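Single-strand DNA-binding protein (Agrobacterium tumefaciens, PDB 3BTP) binds single-stranded but not double-stranded DNA whatever its sequence and mediates nuclear uptake of the single-stranded T-DNA copy during plant transformation. Local coordinates at residues V480-R491 and L508-L516; G257-I265 and I272-G280. One frame throughout, in Å; residues are numbered along the deposited sequence.

Contact 1 of 2, residues V480-R491 and L508-L516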
loop_
_atom_site.group_PDB
_atom_site.type_symbol
_atom_site.label_atom_id
_atom_site.label_comp_id
_atom_site.label_asym_id
_atom_site.label_seq_id
_atom_site.Cartn_x
_atom_site.Cartn_y
_atom_site.Cartn_z
ATOM N N VAL A 480 -11.886 -3.846 15.794
ATOM C CA VAL A 480 -11.955 -2.943 16.918
ATOM C C VAL A 480 -11.359 -3.539 18.194
ATOM O O VAL A 480 -11.684 -4.618 18.570
ATOM C CB VAL A 480 -13.412 -2.504 17.122
ATOM C CG1 VAL A 480 -13.551 -1.577 18.337
ATOM C CG2 VAL A 480 -13.927 -1.805 15.848
ATOM N N LEU A 481 -10.429 -2.817 18.808
ATOM C CA LEU A 481 -9.681 -3.233 19.998
ATOM C C LEU A 481 -9.875 -2.159 21.065
ATOM O O LEU A 481 -9.828 -0.966 20.798
ATOM C CB LEU A 481 -8.159 -3.349 19.694
ATOM C CG LEU A 481 -7.703 -4.430 18.678
ATOM C CD1 LEU A 481 -6.698 -3.872 17.723
ATOM C CD2 LEU A 481 -7.090 -5.562 19.421
ATOM N N ILE A 482 -10.013 -2.641 22.292
ATOM C CA ILE A 482 -10.435 -1.877 23.437
ATOM C C ILE A 482 -9.289 -1.857 24.427
ATOM O O ILE A 482 -8.670 -2.915 24.699
ATOM C CB ILE A 482 -11.716 -2.487 24.064
ATOM C CG1 ILE A 482 -12.766 -2.830 22.971
ATOM C CG2 ILE A 482 -12.319 -1.508 25.153
ATOM C CD1 ILE A 482 -13.385 -1.558 22.301
ATOM N N ALA A 483 -8.972 -0.667 24.936
ATOM C CA ALA A 483 -7.971 -0.557 26.012
ATOM C C ALA A 483 -8.547 -1.134 27.275
ATOM O O ALA A 483 -9.457 -0.547 27.844
ATOM C CB ALA A 483 -7.522 0.918 26.266
ATOM N N ASP A 484 -7.987 -2.252 27.711
ATOM C CA ASP A 484 -8.472 -2.958 28.866
ATOM C C ASP A 484 -8.211 -2.243 30.193
ATOM O O ASP A 484 -7.327 -1.390 30.311
ATOM C CB ASP A 484 -7.867 -4.390 28.911
ATOM C CG ASP A 484 -8.121 -5.169 27.623
ATOM O OD1 ASP A 484 -9.236 -5.084 27.048
ATOM O OD2 ASP A 484 -7.194 -5.837 27.157
ATOM N N ARG A 485 -8.990 -2.653 31.189
ATOM C CA ARG A 485 -8.946 -2.129 32.515
ATOM C C ARG A 485 -9.033 -3.332 33.435
ATOM O O ARG A 485 -9.726 -4.295 33.117
ATOM C CB ARG A 485 -10.109 -1.140 32.745
ATOM C CG ARG A 485 -9.768 0.189 32.325
ATOM C CD ARG A 485 -10.803 1.116 32.627
ATOM N NE ARG A 485 -10.682 2.353 31.867
ATOM C CZ ARG A 485 -10.023 3.468 32.227
ATOM N NH1 ARG A 485 -9.351 3.574 33.356
ATOM N NH2 ARG A 485 -10.032 4.498 31.411
ATOM N N ASN A 486 -8.340 -3.295 34.569
ATOM C CA ASN A 486 -8.460 -4.419 35.532
ATOM C C ASN A 486 -9.764 -4.395 36.395
ATOM O O ASN A 486 -10.696 -3.595 36.151
ATOM C CB ASN A 486 -7.189 -4.534 36.377
ATOM C CG ASN A 486 -6.977 -3.339 37.278
ATOM O OD1 ASN A 486 -7.879 -2.534 37.479
ATOM N ND2 ASN A 486 -5.766 -3.211 37.818
ATOM N N GLU A 487 -9.845 -5.255 37.387
ATOM C CA GLU A 487 -10.985 -5.188 38.313
ATOM C C GLU A 487 -11.124 -3.827 39.099
ATOM O O GLU A 487 -12.285 -3.349 39.342
ATOM C CB GLU A 487 -10.947 -6.391 39.230
ATOM C CG GLU A 487 -12.279 -6.812 39.820
ATOM C CD GLU A 487 -12.078 -7.572 41.153
ATOM O OE1 GLU A 487 -11.041 -8.316 41.296
ATOM O OE2 GLU A 487 -12.941 -7.397 42.064
ATOM N N LYS A 488 -9.989 -3.171 39.435
ATOM C CA LYS A 488 -10.059 -1.800 40.043
ATOM C C LYS A 488 -10.502 -0.648 39.088
ATOM O O LYS A 488 -10.664 0.486 39.524
ATOM C CB LYS A 488 -8.791 -1.397 40.841
ATOM C CG LYS A 488 -8.333 -2.358 41.989
ATOM C CD LYS A 488 -7.471 -1.555 43.094
ATOM C CE LYS A 488 -7.091 -2.389 44.416
ATOM N NZ LYS A 488 -6.159 -1.686 45.465
ATOM N N GLY A 489 -10.705 -0.909 37.799
ATOM C CA GLY A 489 -10.985 0.203 36.878
ATOM C C GLY A 489 -9.693 0.770 36.265
ATOM O O GLY A 489 -9.716 1.803 35.567
ATOM N N GLN A 490 -8.546 0.121 36.481
ATOM C CA GLN A 490 -7.366 0.746 35.898
ATOM C C GLN A 490 -6.861 0.100 34.638
ATOM O O GLN A 490 -6.925 -1.132 34.512
ATOM C CB GLN A 490 -6.218 0.885 36.872
ATOM C CG GLN A 490 -5.746 -0.406 37.491
ATOM C CD GLN A 490 -5.427 -0.196 38.942
ATOM O OE1 GLN A 490 -6.012 0.718 39.575
ATOM N NE2 GLN A 490 -4.487 -1.003 39.489
ATOM N N ARG A 491 -6.323 0.952 33.742
ATOM C CA ARG A 491 -5.751 0.520 32.473
ATOM C C ARG A 491 -4.601 -0.424 32.720
ATOM O O ARG A 491 -3.797 -0.169 33.594
ATOM C CB ARG A 491 -5.413 1.719 31.590
ATOM C CG ARG A 491 -6.666 2.467 31.275
ATOM C CD ARG A 491 -7.308 2.266 29.879
ATOM N NE ARG A 491 -6.506 3.099 29.079
ATOM C CZ ARG A 491 -6.843 4.108 28.325
ATOM N NH1 ARG A 491 -8.084 4.461 28.062
ATOM N NH2 ARG A 491 -5.817 4.739 27.808
ATOM N N LEU A 508 -17.789 -3.006 28.089
ATOM C CA LEU A 508 -16.784 -2.053 27.663
ATOM C C LEU A 508 -16.574 -0.989 28.715
ATOM O O LEU A 508 -17.556 -0.570 29.315
ATOM C CB LEU A 508 -17.272 -1.350 26.411
ATOM C CG LEU A 508 -16.820 -1.641 24.981
ATOM C CD1 LEU A 508 -16.463 -3.060 24.690
ATOM C CD2 LEU A 508 -17.953 -1.239 24.171
ATOM N N PRO A 509 -15.301 -0.519 28.924
ATOM C CA PRO A 509 -15.119 0.666 29.752
ATOM C C PRO A 509 -15.866 1.836 29.089
ATOM O O PRO A 509 -16.062 1.839 27.861
ATOM C CB PRO A 509 -13.601 0.913 29.740
ATOM C CG PRO A 509 -12.964 -0.373 29.171
ATOM C CD PRO A 509 -14.019 -1.034 28.367
ATOM N N SER A 510 -16.291 2.798 29.900
ATOM C CA SER A 510 -17.127 3.911 29.440
ATOM C C SER A 510 -16.428 4.844 28.419
ATOM O O SER A 510 -17.050 5.265 27.427
ATOM C CB SER A 510 -17.773 4.658 30.629
ATOM O OG SER A 510 -16.843 4.899 31.682
ATOM N N ASP A 511 -15.131 5.085 28.594
ATOM C CA ASP A 511 -14.351 5.834 27.562
ATOM C C ASP A 511 -14.437 5.163 26.175
ATOM O O ASP A 511 -14.804 5.801 25.185
ATOM C CB ASP A 511 -12.899 6.151 28.015
ATOM C CG ASP A 511 -12.036 4.920 28.280
ATOM O OD1 ASP A 511 -12.413 3.805 27.906
ATOM O OD2 ASP A 511 -10.924 5.066 28.849
ATOM N N ALA A 512 -14.209 3.834 26.150
ATOM C CA ALA A 512 -14.359 3.027 24.946
ATOM C C ALA A 512 -15.778 3.067 24.395
ATOM O O ALA A 512 -16.016 3.170 23.166
ATOM C CB ALA A 512 -13.934 1.618 25.248
ATOM N N ALA A 513 -16.727 2.962 25.326
ATOM C CA ALA A 513 -18.148 2.862 24.993
ATOM C C ALA A 513 -18.646 4.128 24.303
ATOM O O ALA A 513 -19.290 4.012 23.255
ATOM C CB ALA A 513 -18.989 2.535 26.236
ATOM N N GLN A 514 -18.296 5.315 24.819
ATOM C CA GLN A 514 -18.668 6.555 24.121
ATOM C C GLN A 514 -17.985 6.867 22.780
ATOM O O GLN A 514 -18.573 7.582 21.959
ATOM C CB GLN A 514 -18.736 7.785 25.040
ATOM C CG GLN A 514 -17.448 8.426 25.552
ATOM C CD GLN A 514 -17.733 9.396 26.763
ATOM O OE1 GLN A 514 -18.837 9.392 27.347
ATOM N NE2 GLN A 514 -16.720 10.186 27.153
ATOM N N LEU A 515 -16.790 6.327 22.517
ATOM C CA LEU A 515 -16.155 6.531 21.225
ATOM C C LEU A 515 -16.842 5.703 20.179
ATOM O O LEU A 515 -16.877 6.084 19.001
ATOM C CB LEU A 515 -14.675 6.138 21.271
ATOM C CG LEU A 515 -13.646 7.117 21.807
ATOM C CD1 LEU A 515 -12.343 6.388 22.016
ATOM C CD2 LEU A 515 -13.431 8.301 20.842
ATOM N N LEU A 516 -17.351 4.546 20.600
ATOM C CA LEU A 516 -18.073 3.653 19.682
ATOM C C LEU A 516 -19.594 3.920 19.564
ATOM O O LEU A 516 -20.286 3.248 18.787
ATOM C CB LEU A 516 -17.788 2.187 20.011
ATOM C CG LEU A 516 -16.318 1.789 19.885
ATOM C CD1 LEU A 516 -16.179 0.399 20.405
ATOM C CD2 LEU A 516 -15.794 1.904 18.459
#
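Asp511 OD2 takes two arginines at once: Arg485 NH2 at 2.8 Å in a salt bridge that is also a hydrogen bond (152° at the hydrogen), and Arg491 NH1 at 3.0 Å. Arg485 comes in from above the carboxylate plane, yet the oxygen lies close to the plane of its guanidinium, the two groups being turned 44° apart. Most of the remaining contact is apolar and gathers round Ile482; Arg485 CD and NE also lie against Pro509 CB. Ile482 CG2, anti to the backbone N, touches both Ala512 CB at 3.5 Å and Pro509 CD at 3.7 Å, while its CD1 meets Leu516 CD1 at 3.9 Å. Beyond that, Val480 and Leu516 meet tip to tip. In the second shell, Arg485 NH1 donates to Gly489 O at 2.9 Å, tying the guanidinium to the type I turn Asn486 to Gly489, and Arg491 CG lies over one face of the Arg485 guanidinium. Phe447 O binds NE of Arg491, which would help keep that chain bent toward the aspartate. Helix 510-515, with Pro509 at its N-cap, packs on barrel strand 480-485; Ala512 also touches Val453 of the adjacent strand 453-456, and helix 498-503 adds Val498 and Tyr501 beside Ile482.

Contact 2 of 2, residues G257-I265 and I272-G280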
loop_
_atom_site.group_PDB
_atom_site.type_symbol
_atom_site.label_atom_id
_atom_site.label_comp_id
_atom_site.label_asym_id
_atom_site.label_seq_id
_atom_site.Cartn_x
_atom_site.Cartn_y
_atom_site.Cartn_z
ATOM N N GLY A 257 -1.525 4.586 -19.250
ATOM C CA GLY A 257 -1.482 3.316 -18.471
ATOM C C GLY A 257 -2.851 2.655 -18.362
ATOM O O GLY A 257 -3.011 1.572 -17.755
ATOM N N SER A 258 -3.855 3.275 -19.003
ATOM C CA SER A 258 -5.208 2.779 -18.886
ATOM C C SER A 258 -5.608 1.696 -19.874
ATOM O O SER A 258 -6.791 1.542 -20.135
ATOM C CB SER A 258 -6.222 3.937 -18.726
ATOM O OG SER A 258 -6.352 4.197 -17.266
ATOM N N LEU A 259 -4.635 0.911 -20.363
ATOM C CA LEU A 259 -4.860 -0.147 -21.322
ATOM C C LEU A 259 -3.961 -1.351 -21.171
ATOM O O LEU A 259 -3.791 -2.064 -22.151
ATOM C CB LEU A 259 -4.707 0.348 -22.803
ATOM C CG LEU A 259 -5.801 1.226 -23.479
ATOM C CD1 LEU A 259 -5.588 1.462 -25.029
ATOM C CD2 LEU A 259 -7.209 0.696 -23.251
ATOM N N LEU A 260 -3.434 -1.651 -19.993
ATOM C CA LEU A 260 -2.416 -2.677 -19.840
ATOM C C LEU A 260 -3.085 -3.947 -19.406
ATOM O O LEU A 260 -4.224 -3.918 -18.941
ATOM C CB LEU A 260 -1.391 -2.301 -18.756
ATOM C CG LEU A 260 -0.645 -0.974 -18.844
ATOM C CD1 LEU A 260 -0.176 -0.365 -17.401
ATOM C CD2 LEU A 260 0.462 -1.082 -19.916
ATOM N N PRO A 261 -2.370 -5.066 -19.500
ATOM C CA PRO A 261 -2.913 -6.345 -19.005
ATOM C C PRO A 261 -2.868 -6.424 -17.475
ATOM O O PRO A 261 -2.339 -5.514 -16.805
ATOM C CB PRO A 261 -2.010 -7.431 -19.646
ATOM C CG PRO A 261 -1.045 -6.731 -20.494
ATOM C CD PRO A 261 -1.027 -5.228 -20.076
ATOM N N ASP A 262 -3.470 -7.479 -16.954
ATOM C CA ASP A 262 -3.692 -7.696 -15.570
ATOM C C ASP A 262 -2.325 -7.932 -14.863
ATOM O O ASP A 262 -2.114 -7.502 -13.721
ATOM C CB ASP A 262 -4.519 -8.992 -15.427
ATOM C CG ASP A 262 -5.853 -8.981 -16.237
ATOM O OD1 ASP A 262 -6.379 -7.904 -16.540
ATOM O OD2 ASP A 262 -6.402 -10.070 -16.573
ATOM N N ILE A 263 -1.432 -8.672 -15.530
ATOM C CA ILE A 263 -0.294 -9.325 -14.880
ATOM C C ILE A 263 0.920 -8.918 -15.665
ATOM O O ILE A 263 0.933 -8.988 -16.870
ATOM C CB ILE A 263 -0.428 -10.849 -14.836
ATOM C CG1 ILE A 263 -1.608 -11.303 -13.940
ATOM C CG2 ILE A 263 0.837 -11.484 -14.380
ATOM C CD1 ILE A 263 -2.073 -12.729 -14.181
ATOM N N LEU A 264 1.940 -8.464 -14.958
ATOM C CA LEU A 264 3.299 -8.260 -15.511
ATOM C C LEU A 264 4.315 -9.142 -14.769
ATOM O O LEU A 264 4.484 -9.021 -13.572
ATOM C CB LEU A 264 3.683 -6.759 -15.374
ATOM C CG LEU A 264 4.963 -6.157 -16.038
ATOM C CD1 LEU A 264 4.921 -4.624 -15.881
ATOM C CD2 LEU A 264 6.236 -6.664 -15.413
ATOM N N ILE A 265 5.049 -9.986 -15.490
ATOM C CA ILE A 265 6.077 -10.830 -14.907
ATOM C C ILE A 265 7.404 -10.223 -15.340
ATOM O O ILE A 265 7.617 -9.949 -16.496
ATOM C CB ILE A 265 6.016 -12.280 -15.521
ATOM C CG1 ILE A 265 4.571 -12.855 -15.538
ATOM C CG2 ILE A 265 7.151 -13.263 -14.944
ATOM C CD1 ILE A 265 4.014 -13.182 -14.218
ATOM N N ILE A 272 10.165 -9.053 -19.725
ATOM C CA ILE A 272 8.811 -8.773 -19.345
ATOM C C ILE A 272 7.890 -9.743 -20.057
ATOM O O ILE A 272 7.983 -9.909 -21.297
ATOM C CB ILE A 272 8.438 -7.328 -19.798
ATOM C CG1 ILE A 272 9.447 -6.279 -19.251
ATOM C CG2 ILE A 272 7.003 -7.024 -19.487
ATOM C CD1 ILE A 272 9.603 -6.359 -17.747
ATOM N N HIS A 273 7.003 -10.411 -19.294
ATOM C CA HIS A 273 5.904 -11.154 -19.912
ATOM C C HIS A 273 4.599 -10.622 -19.367
ATOM O O HIS A 273 4.494 -10.268 -18.199
ATOM C CB HIS A 273 6.053 -12.665 -19.711
ATOM C CG HIS A 273 7.330 -13.215 -20.290
ATOM N ND1 HIS A 273 8.513 -13.250 -19.584
ATOM C CD2 HIS A 273 7.627 -13.657 -21.542
ATOM C CE1 HIS A 273 9.477 -13.707 -20.373
ATOM N NE2 HIS A 273 8.961 -13.972 -21.560
ATOM N N PHE A 274 3.606 -10.538 -20.222
ATOM C CA PHE A 274 2.329 -9.966 -19.870
ATOM C C PHE A 274 1.288 -10.992 -20.011
ATOM O O PHE A 274 1.360 -11.804 -20.876
ATOM C CB PHE A 274 1.966 -8.869 -20.811
ATOM C CG PHE A 274 2.615 -7.571 -20.502
ATOM C CD1 PHE A 274 2.341 -6.908 -19.318
ATOM C CD2 PHE A 274 3.446 -6.965 -21.440
ATOM C CE1 PHE A 274 2.900 -5.678 -19.068
ATOM C CE2 PHE A 274 3.993 -5.748 -21.191
ATOM C CZ PHE A 274 3.745 -5.100 -20.010
ATOM N N SER A 275 0.281 -10.907 -19.168
ATOM C CA SER A 275 -0.776 -11.885 -19.132
ATOM C C SER A 275 -2.141 -11.249 -18.764
ATOM O O SER A 275 -2.223 -10.289 -17.973
ATOM C CB SER A 275 -0.378 -12.929 -18.109
ATOM O OG SER A 275 -0.904 -14.175 -18.497
ATOM N N TYR A 276 -3.200 -11.796 -19.382
ATOM C CA TYR A 276 -4.611 -11.569 -18.988
ATOM C C TYR A 276 -5.214 -12.842 -18.346
ATOM O O TYR A 276 -4.995 -13.907 -18.845
ATOM C CB TYR A 276 -5.433 -11.260 -20.206
ATOM C CG TYR A 276 -5.463 -9.851 -20.669
ATOM C CD1 TYR A 276 -6.234 -8.896 -19.981
ATOM C CD2 TYR A 276 -4.777 -9.461 -21.844
ATOM C CE1 TYR A 276 -6.313 -7.554 -20.426
ATOM C CE2 TYR A 276 -4.861 -8.124 -22.302
ATOM C CZ TYR A 276 -5.619 -7.189 -21.575
ATOM O OH TYR A 276 -5.693 -5.869 -21.988
ATOM N N ARG A 277 -5.955 -12.707 -17.247
ATOM C CA ARG A 277 -6.850 -13.724 -16.748
ATOM C C ARG A 277 -8.123 -13.745 -17.604
ATOM O O ARG A 277 -8.468 -12.746 -18.273
ATOM C CB ARG A 277 -7.198 -13.465 -15.255
ATOM C CG ARG A 277 -6.212 -14.055 -14.186
ATOM C CD ARG A 277 -6.795 -14.148 -12.702
ATOM N NE ARG A 277 -7.395 -15.461 -12.260
ATOM C CZ ARG A 277 -7.230 -16.539 -12.977
ATOM N NH1 ARG A 277 -6.476 -16.419 -14.038
ATOM N NH2 ARG A 277 -7.710 -17.711 -12.628
ATOM N N PHE A 278 -8.820 -14.884 -17.611
ATOM C CA PHE A 278 -10.228 -14.935 -18.084
ATOM C C PHE A 278 -11.021 -15.968 -17.283
ATOM O O PHE A 278 -10.430 -16.919 -16.755
ATOM C CB PHE A 278 -10.392 -15.114 -19.632
ATOM C CG PHE A 278 -9.598 -16.270 -20.224
ATOM C CD1 PHE A 278 -10.215 -17.513 -20.474
ATOM C CD2 PHE A 278 -8.240 -16.115 -20.535
ATOM C CE1 PHE A 278 -9.492 -18.586 -20.990
ATOM C CE2 PHE A 278 -7.495 -17.176 -21.075
ATOM C CZ PHE A 278 -8.136 -18.425 -21.294
ATOM N N ALA A 279 -12.335 -15.732 -17.145
ATOM C CA ALA A 279 -13.280 -16.714 -16.554
ATOM C C ALA A 279 -13.036 -18.069 -17.163
ATOM O O ALA A 279 -13.091 -18.217 -18.412
ATOM C CB ALA A 279 -14.748 -16.299 -16.791
ATOM N N GLY A 280 -12.691 -19.022 -16.289
ATOM C CA GLY A 280 -12.409 -20.397 -16.647
ATOM C C GLY A 280 -11.088 -20.644 -17.343
ATOM O O GLY A 280 -11.011 -21.528 -18.196
HETATM O O HOH W 1 -7.110 -3.611 -20.510
#
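Phe274 sets CG anti to its carbonyl carbon (chi1 -81°), whereas Leu264 turns CG away from the backbone N (chi1 -171°), and the two side chains lie alongside each other, pointing the same way, with Leu264 CG 3.7 Å from Phe274 CE1. They form the non-hydrogen-bonded pair of an antiparallel beta hairpin, strands 263-266 and 272-275. The hydrogen-bonded pairs on either side are Ile263 with Ser275 and Ile265 with His273; Ile265 N reaches His273 O at 2.8 Å in an almost straight bond (175°). Ile272 CG2 covers one face of the Phe274 ring near its rim, and Pro261 CG approaches Phe274 CD1 to 3.6 Å. At the open end of the hairpin Asp262 and Ile263 both face Ser275, a classic beta bulge. There Pro261 CB sits over the centre of the Tyr276 ring, 4.0 Å from its centroid, a CH-pi contact, while Tyr241 stacks with the same tyrosine. Asp262 OD2 accepts the backbone N of Arg277 at 2.8 Å on its anti side, and OD1 pairs with Arg244; the guanidinium of Arg277 turns instead to Asp281. Strand 304-308 continues the sheet beyond 263-266, and Phe128 packs against Pro261, Phe274 and Tyr276. One water bridges the segments, 3.0 Å from Tyr276 OH and donating to Leu260 O at 3.3 Å.

Overall arrangement
The two contacts lie on opposite sides of the chain's centre, their own centres about 48 Å apart, and share no strand or helix. Contact 2 joins neighbouring strands within a four-stranded antiparallel sheet: main-chain hydrogen bonds set its register, while side-chain packing and an aspartate-to-backbone bond extend it past the paired strands. In contact 1 a helix lies against a strand of the closed eight-stranded barrel, and side chains do nearly all the work: an apolar patch and a charged network at its margin. Both are partly buried, but contact 1 has exposed Leu516 at its edge and buries 368 Å², whereas contact 2 has no exposed residue among those that touch and buries 664 Å².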